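Local coordinates for protein alpha-2,3-sialyltransferase (Campylobacter jejuni, PDB 2P2V) that probably transfers sialic acid from a CMP-activated donor to sugar acceptors in an alpha-2,3 linkage, this chain being the sialyltransferase-family part of a longer, membrane-associated protein, at residues 71-76 and 111-116. Sequence-based numbering, arbitrary orientation.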
ATOM      1  N   GLY A  71       6.646 -23.453   1.259  1.00 25.21           N
ATOM      2  CA  GLY A  71       7.674 -23.887   2.271  1.00 25.36           C
ATOM      3  C   GLY A  71       8.984 -24.393   1.663  1.00 26.25           C
ATOM      4  O   GLY A  71      10.024 -24.398   2.331  1.00 25.59           O
ATOM      5  N   VAL A  72       8.937 -24.808   0.398  1.00 24.77           N
ATOM      6  CA  VAL A  72      10.102 -25.253  -0.353  1.00 23.99           C
ATOM      7  C   VAL A  72      10.217 -24.468  -1.632  1.00 22.12           C
ATOM      8  O   VAL A  72      10.955 -24.847  -2.510  1.00 21.49           O
ATOM      9  CB  VAL A  72      10.015 -26.774  -0.716  1.00 24.46           C
ATOM     10  CG1 VAL A  72      10.130 -27.622   0.591  1.00 25.89           C
ATOM     11  CG2 VAL A  72       8.662 -27.088  -1.380  1.00 25.01           C
ATOM     12  N   PHE A  73       9.556 -23.317  -1.714  1.00 20.99           N
ATOM     13  CA  PHE A  73       9.614 -22.574  -3.025  1.00 19.55           C
ATOM     14  C   PHE A  73      11.000 -22.167  -3.426  1.00 20.20           C
ATOM     15  O   PHE A  73      11.371 -22.203  -4.595  1.00 18.34           O
ATOM     16  CB  PHE A  73       8.676 -21.352  -3.008  1.00 19.93           C
ATOM     17  CG  PHE A  73       8.413 -20.815  -4.390  1.00 19.42           C
ATOM     18  CD1 PHE A  73       7.437 -21.439  -5.202  1.00 21.67           C
ATOM     19  CD2 PHE A  73       9.163 -19.777  -4.897  1.00 19.16           C
ATOM     20  CE1 PHE A  73       7.219 -20.966  -6.492  1.00 23.14           C
ATOM     21  CE2 PHE A  73       8.951 -19.293  -6.227  1.00 20.43           C
ATOM     22  CZ  PHE A  73       7.957 -19.931  -6.997  1.00 19.77           C
ATOM     23  N   LEU A  74      11.798 -21.697  -2.445  1.00 19.79           N
ATOM     24  CA  LEU A  74      13.157 -21.282  -2.794  1.00 21.43           C
ATOM     25  C   LEU A  74      13.924 -22.370  -3.529  1.00 20.10           C
ATOM     26  O   LEU A  74      14.557 -22.094  -4.545  1.00 19.24           O
ATOM     27  CB  LEU A  74      13.925 -20.882  -1.491  1.00 21.20           C
ATOM     28  CG  LEU A  74      15.369 -20.360  -1.694  1.00 22.11           C
ATOM     29  CD1 LEU A  74      15.408 -18.912  -2.028  1.00 20.66           C
ATOM     30  CD2 LEU A  74      16.076 -20.552  -0.320  1.00 22.42           C
ATOM     31  N   GLN A  75      13.937 -23.593  -2.971  1.00 21.75           N
ATOM     32  CA  GLN A  75      14.639 -24.703  -3.619  1.00 22.14           C
ATOM     33  C   GLN A  75      13.948 -25.112  -4.949  1.00 22.15           C
ATOM     34  O   GLN A  75      14.613 -25.361  -5.960  1.00 21.00           O
ATOM     35  CB  GLN A  75      14.720 -25.893  -2.667  1.00 24.82           C
ATOM     36  CG  GLN A  75      15.562 -25.566  -1.413  1.00 27.43           C
ATOM     37  CD  GLN A  75      14.783 -24.931  -0.254  1.00 33.12           C
ATOM     38  OE1 GLN A  75      13.656 -24.446  -0.411  1.00 32.54           O
ATOM     39  NE2 GLN A  75      15.410 -24.929   0.948  1.00 30.34           N
ATOM     40  N   GLN A  76      12.618 -25.107  -4.962  1.00 21.02           N
ATOM     41  CA  GLN A  76      11.943 -25.593  -6.183  1.00 20.89           C
ATOM     42  C   GLN A  76      12.133 -24.608  -7.331  1.00 20.69           C
ATOM     43  O   GLN A  76      12.208 -25.010  -8.527  1.00 22.24           O
ATOM     44  CB  GLN A  76      10.447 -25.744  -5.932  1.00 21.05           C
ATOM     45  CG  GLN A  76       9.990 -26.817  -4.981  1.00 23.24           C
ATOM     46  CD  GLN A  76      10.186 -28.220  -5.478  1.00 23.93           C
ATOM     47  OE1 GLN A  76      11.092 -28.520  -6.266  1.00 24.88           O
ATOM     48  NE2 GLN A  76       9.294 -29.099  -5.042  1.00 25.37           N
ATOM     49  N   HIS A 111       4.884 -10.626   0.973  1.00 24.29           N
ATOM     50  CA  HIS A 111       5.375  -9.256   0.717  0.50 24.96           C
ATOM     51  C   HIS A 111       6.606  -9.221  -0.174  1.00 24.45           C
ATOM     52  O   HIS A 111       6.746  -8.363  -1.062  1.00 24.37           O
ATOM     53  CB  HIS A 111       5.687  -8.531   2.044  0.50 25.08           C
ATOM     54  CG  HIS A 111       6.283  -7.163   1.874  0.50 28.02           C
ATOM     55  ND1 HIS A 111       7.627  -6.897   2.083  0.50 31.35           N
ATOM     56  CD2 HIS A 111       5.715  -5.980   1.541  0.50 29.81           C
ATOM     57  CE1 HIS A 111       7.856  -5.612   1.875  0.50 32.36           C
ATOM     58  NE2 HIS A 111       6.714  -5.038   1.534  0.50 31.73           N
ATOM     59  N   GLN A 112       7.520 -10.165   0.060  1.00 22.94           N
ATOM     60  CA  GLN A 112       8.816 -10.203  -0.619  1.00 21.80           C
ATOM     61  C   GLN A 112       8.816 -11.181  -1.756  1.00 20.63           C
ATOM     62  O   GLN A 112       9.790 -11.273  -2.434  1.00 20.61           O
ATOM     63  CB  GLN A 112       9.917 -10.666   0.352  1.00 22.89           C
ATOM     64  CG  GLN A 112      10.000  -9.692   1.471  1.00 27.82           C
ATOM     65  CD  GLN A 112      11.103 -10.039   2.448  1.00 36.39           C
ATOM     66  OE1 GLN A 112      11.677  -9.146   3.072  1.00 39.60           O
ATOM     67  NE2 GLN A 112      11.392 -11.340   2.601  1.00 37.89           N
ATOM     68  N   PHE A 113       7.711 -11.902  -1.970  1.00 21.27           N
ATOM     69  CA  PHE A 113       7.692 -12.911  -3.020  1.00 19.65           C
ATOM     70  C   PHE A 113       8.228 -12.451  -4.346  1.00 19.69           C
ATOM     71  O   PHE A 113       9.133 -13.077  -4.903  1.00 18.05           O
ATOM     72  CB  PHE A 113       6.256 -13.502  -3.206  1.00 19.01           C
ATOM     73  CG  PHE A 113       6.228 -14.617  -4.174  1.00 17.25           C
ATOM     74  CD1 PHE A 113       6.571 -15.918  -3.791  1.00 18.73           C
ATOM     75  CD2 PHE A 113       5.906 -14.375  -5.518  1.00 17.30           C
ATOM     76  CE1 PHE A 113       6.566 -16.972  -4.685  1.00 20.92           C
ATOM     77  CE2 PHE A 113       5.936 -15.395  -6.393  1.00 16.85           C
ATOM     78  CZ  PHE A 113       6.215 -16.720  -6.004  1.00 18.07           C
ATOM     79  N   TYR A 114       7.618 -11.411  -4.946  1.00 19.70           N
ATOM     80  CA  TYR A 114       8.069 -10.985  -6.230  1.00 19.16           C
ATOM     81  C   TYR A 114       9.435 -10.347  -6.212  1.00 19.88           C
ATOM     82  O   TYR A 114      10.102 -10.281  -7.236  1.00 20.13           O
ATOM     83  CB  TYR A 114       7.037 -10.011  -6.819  1.00 20.60           C
ATOM     84  CG  TYR A 114       5.774 -10.727  -7.184  1.00 20.65           C
ATOM     85  CD1 TYR A 114       5.804 -11.797  -8.067  1.00 22.41           C
ATOM     86  CD2 TYR A 114       4.542 -10.329  -6.634  1.00 24.36           C
ATOM     87  CE1 TYR A 114       4.593 -12.474  -8.416  1.00 22.49           C
ATOM     88  CE2 TYR A 114       3.344 -11.006  -6.957  1.00 22.72           C
ATOM     89  CZ  TYR A 114       3.384 -12.064  -7.847  1.00 23.22           C
ATOM     90  OH  TYR A 114       2.220 -12.742  -8.214  1.00 22.68           O
ATOM     91  N   ASN A 115       9.879  -9.894  -5.030  1.00 20.39           N
ATOM     92  CA  ASN A 115      11.225  -9.339  -4.920  1.00 21.18           C
ATOM     93  C   ASN A 115      12.259 -10.430  -5.223  1.00 21.16           C
ATOM     94  O   ASN A 115      13.240 -10.163  -5.881  1.00 21.94           O
ATOM     95  CB  ASN A 115      11.462  -8.748  -3.488  1.00 22.46           C
ATOM     96  CG  ASN A 115      10.460  -7.654  -3.131  1.00 27.58           C
ATOM     97  OD1 ASN A 115       9.342  -7.923  -2.742  1.00 37.63           O
ATOM     98  ND2 ASN A 115      10.857  -6.448  -3.264  1.00 35.11           N
ATOM     99  N   PHE A 116      12.065 -11.614  -4.638  1.00 21.02           N
ATOM    100  CA  PHE A 116      12.906 -12.769  -4.867  1.00 20.87           C
ATOM    101  C   PHE A 116      12.642 -13.509  -6.174  1.00 20.80           C
ATOM    102  O   PHE A 116      13.581 -14.023  -6.752  1.00 21.86           O
ATOM    103  CB  PHE A 116      12.816 -13.737  -3.725  1.00 21.14           C
ATOM    104  CG  PHE A 116      13.541 -13.247  -2.487  1.00 19.73           C
ATOM    105  CD1 PHE A 116      14.901 -13.546  -2.333  1.00 23.60           C
ATOM    106  CD2 PHE A 116      12.897 -12.501  -1.545  1.00 24.40           C
ATOM    107  CE1 PHE A 116      15.642 -13.131  -1.149  1.00 26.24           C
ATOM    108  CE2 PHE A 116      13.631 -12.053  -0.347  1.00 22.80           C
ATOM    109  CZ  PHE A 116      15.009 -12.383  -0.210  1.00 21.99           C
TER
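Between residues 71-76 and 111-116 the rings of Phe73 and Phe113 make the direct contact, with no hydrogen bond crossing. CE1 of Phe113 sits over one face of the Phe73 ring, offset toward its rim and 3.7 Å from CE2 of Phe73, while CZ of Phe113 lies 3.8 Å from CZ of Phe73. The centroids are 5.1 Å apart and the planes inclined at 52°, an oblique pairing in which the CE1-CZ end of Phe113 lies over the Phe73 ring and the side chains cross at about a right angle. In both residues CG lies anti to the backbone N (chi1 -164° in Phe73, -175° in Phe113), which carries each ring into the gap; the CA atoms of Phe73 and Phe113, the closest pair of the two segments, are 9.9 Å apart. Long, flat and apolar, phenylalanine fills such a span without a polar group that would need a partner.

This aromatic pair is the tight part. Phe117, edge-to-face with Phe73, also meets Phe113, and Cys96 of strand 90-96 touches both rings. Beyond it the fit is loose: Leu74 CD1 stops 5.4 Å from Phe116 CD1, and both side chains pack on helix 268-283. The polar imidazole of His111 suits its exposed place, but the second subunit covers part of this helix, its Pro102 packing on Gln112 and its Lys138 NZ bonding Asn115 O.

Val72, the N-cap of helix 73-85, accepts the N-H of Gln76 at its carbonyl O, and both touch the bound CMP-3-fluoro-N-acetylneuraminic acid. The aromatic contact thus lies beside the pocket for the donor analogue, joining two helices that follow neighbouring strands, 62-68 and 90-96, of the parallel sheet in this Rossmann-like alpha/beta fold.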